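Local coordinates for protein beta-N-acetylhexosaminidase (Thermotoga neapolitana, PDB 5BZA) that probably removes terminal non-reducing N-acetyl-D-hexosamine residues from N-acetyl-beta-D-hexosaminides by hydrolysis, as a glycoside hydrolase of family 3, at residues Q412-H417 with K437-R442. Sequence-based numbering, arbitrary orientation.
Sequences QVLQAH and KFFPGR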
loop_
_atom_site.group_PDB
_atom_site.type_symbol
_atom_site.label_atom_id
_atom_site.label_comp_id
_atom_site.label_asym_id
_atom_site.label_seq_id
_atom_site.Cartn_x
_atom_site.Cartn_y
_atom_site.Cartn_z
ATOM N N GLN B 412 -25.334 18.795 27.471
ATOM C CA GLN B 412 -26.120 17.594 27.584
ATOM C C GLN B 412 -25.240 16.379 27.230
ATOM O O GLN B 412 -25.254 15.345 27.927
ATOM C CB GLN B 412 -27.312 17.717 26.635
ATOM C CG GLN B 412 -28.168 16.464 26.417
ATOM C CD GLN B 412 -29.339 16.787 25.514
ATOM O OE1 GLN B 412 -29.605 17.964 25.255
ATOM N NE2 GLN B 412 -30.022 15.759 25.000
ATOM N N VAL B 413 -24.425 16.550 26.190
ATOM C CA VAL B 413 -23.400 15.581 25.815
ATOM C C VAL B 413 -22.352 15.398 26.905
ATOM O O VAL B 413 -22.014 14.261 27.310
ATOM C CB VAL B 413 -22.698 16.012 24.508
ATOM C CG1 VAL B 413 -21.346 15.304 24.361
ATOM C CG2 VAL B 413 -23.613 15.771 23.303
ATOM N N LEU B 414 -21.865 16.514 27.418
ATOM C CA LEU B 414 -20.745 16.433 28.324
ATOM C C LEU B 414 -21.227 15.770 29.597
ATOM O O LEU B 414 -20.468 15.069 30.289
ATOM C CB LEU B 414 -20.157 17.818 28.615
ATOM C CG LEU B 414 -19.274 17.924 29.868
ATOM C CD1 LEU B 414 -17.931 17.200 29.703
ATOM C CD2 LEU B 414 -19.050 19.362 30.241
ATOM N N GLN B 415 -22.507 15.949 29.890
ATOM C CA GLN B 415 -23.006 15.395 31.118
ATOM C C GLN B 415 -23.387 13.944 30.865
ATOM O O GLN B 415 -23.365 13.123 31.790
ATOM C CB GLN B 415 -24.208 16.205 31.625
ATOM C CG GLN B 415 -23.840 17.619 32.074
ATOM C CD GLN B 415 -22.861 17.659 33.228
ATOM O OE1 GLN B 415 -22.869 16.787 34.109
ATOM N NE2 GLN B 415 -22.001 18.680 33.230
ATOM N N ALA B 416 -23.627 13.588 29.607
ATOM C CA ALA B 416 -23.792 12.161 29.300
ATOM C C ALA B 416 -22.481 11.445 29.648
ATOM O O ALA B 416 -22.474 10.474 30.418
ATOM C CB ALA B 416 -24.162 11.947 27.840
ATOM N N HIS B 417 -21.369 12.015 29.187
ATOM C CA HIS B 417 -20.052 11.461 29.506
ATOM C C HIS B 417 -19.687 11.510 30.993
ATOM O O HIS B 417 -19.120 10.543 31.520
ATOM C CB HIS B 417 -18.973 12.171 28.697
ATOM C CG HIS B 417 -18.964 11.788 27.254
ATOM N ND1 HIS B 417 -18.475 10.573 26.808
ATOM C CD2 HIS B 417 -19.379 12.453 26.151
ATOM C CE1 HIS B 417 -18.593 10.510 25.494
ATOM N NE2 HIS B 417 -19.137 11.639 25.069
ATOM N N LYS B 437 -9.813 19.017 29.290
ATOM C CA LYS B 437 -10.087 19.981 30.374
ATOM C C LYS B 437 -11.385 19.652 31.124
ATOM O O LYS B 437 -11.496 19.920 32.314
ATOM C CB LYS B 437 -10.078 21.428 29.870
ATOM C CG LYS B 437 -11.306 21.911 29.124
ATOM C CD LYS B 437 -11.096 23.351 28.606
ATOM C CE LYS B 437 -9.633 23.600 28.191
ATOM N NZ LYS B 437 -9.428 24.845 27.385
ATOM N N PHE B 438 -12.373 19.117 30.408
ATOM C CA PHE B 438 -13.707 18.874 30.944
ATOM C C PHE B 438 -13.865 17.565 31.733
ATOM O O PHE B 438 -14.987 17.140 32.001
ATOM C CB PHE B 438 -14.735 18.916 29.802
ATOM C CG PHE B 438 -14.730 20.220 29.047
ATOM C CD1 PHE B 438 -15.416 21.327 29.551
ATOM C CD2 PHE B 438 -14.048 20.352 27.837
ATOM C CE1 PHE B 438 -15.417 22.539 28.872
ATOM C CE2 PHE B 438 -14.043 21.572 27.152
ATOM C CZ PHE B 438 -14.729 22.659 27.669
ATOM N N PHE B 439 -12.750 16.953 32.130
ATOM C CA PHE B 439 -12.786 15.724 32.935
ATOM C C PHE B 439 -11.824 15.801 34.127
ATOM O O PHE B 439 -10.903 14.970 34.264
ATOM C CB PHE B 439 -12.470 14.488 32.075
ATOM C CG PHE B 439 -13.464 14.248 30.977
ATOM C CD1 PHE B 439 -13.343 14.895 29.757
ATOM C CD2 PHE B 439 -14.557 13.424 31.185
ATOM C CE1 PHE B 439 -14.272 14.681 28.750
ATOM C CE2 PHE B 439 -15.483 13.210 30.197
ATOM C CZ PHE B 439 -15.345 13.839 28.971
ATOM N N PRO B 440 -12.023 16.809 34.999
ATOM C CA PRO B 440 -11.099 16.936 36.131
ATOM C C PRO B 440 -11.315 15.793 37.112
ATOM O O PRO B 440 -12.446 15.326 37.257
ATOM C CB PRO B 440 -11.479 18.290 36.755
ATOM C CG PRO B 440 -12.890 18.503 36.358
ATOM C CD PRO B 440 -13.055 17.865 35.001
ATOM N N GLY B 441 -10.264 15.389 37.807
ATOM C CA GLY B 441 -10.315 14.259 38.716
ATOM C C GLY B 441 -10.666 12.908 38.082
ATOM O O GLY B 441 -10.753 11.902 38.772
ATOM N N ARG B 442 -10.862 12.866 36.772
ATOM C CA ARG B 442 -11.228 11.611 36.137
ATOM C C ARG B 442 -9.984 10.895 35.631
ATOM O O ARG B 442 -8.948 11.527 35.390
ATOM C CB ARG B 442 -12.172 11.859 34.991
ATOM C CG ARG B 442 -13.425 12.615 35.364
ATOM C CD ARG B 442 -14.465 11.831 36.143
ATOM N NE ARG B 442 -15.677 12.654 36.307
ATOM C CZ ARG B 442 -16.913 12.153 36.355
ATOM N NH1 ARG B 442 -17.080 10.827 36.243
ATOM N NH2 ARG B 442 -17.972 12.960 36.492
#
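The ring of Phe-439 turns its edge to helix 411-418: CB of His-417 lies close to the ring plane, 3.9 Å from Phe-439 CE2. On the Phe-438 ring, one face carries its own neighbour, with Lys-437 CG 3.3 Å above the plane and displaced toward the rim, while Leu-414 CD2 approaches obliquely, 4.2 Å from Phe-438 CD1. The imidazole of His-417 has Val-413 CG1 at its edge and in plane.

Leu-414 joins the two phenylalanines, crossing the Phe-438 side chain almost perpendicularly. With CG anti to the backbone N (chi1 162°), its branch extends from the helix to the loop, where Leu-414 CD1 sits 3.6 Å from Phe-438 CB and 4.3 Å from Phe-439 CZ.

A type II turn, Phe-439 to Arg-442, shapes the loop, which leads into strand 443-446 of the C-terminal domain's mixed sheet. Tyr-427 also meets the Phe-439 ring, and its OH hydrogen-bonds to O of His-417.

The touching between 412-417 and 437-442 is essentially apolar, and polar groups find partners outside it: ND1 of the buried imidazole at Asp-402 OD2, which would tend to polarise the ring, and the Arg-442 guanidinium at O of Leu-418, ending the helix, and O of Leu-420.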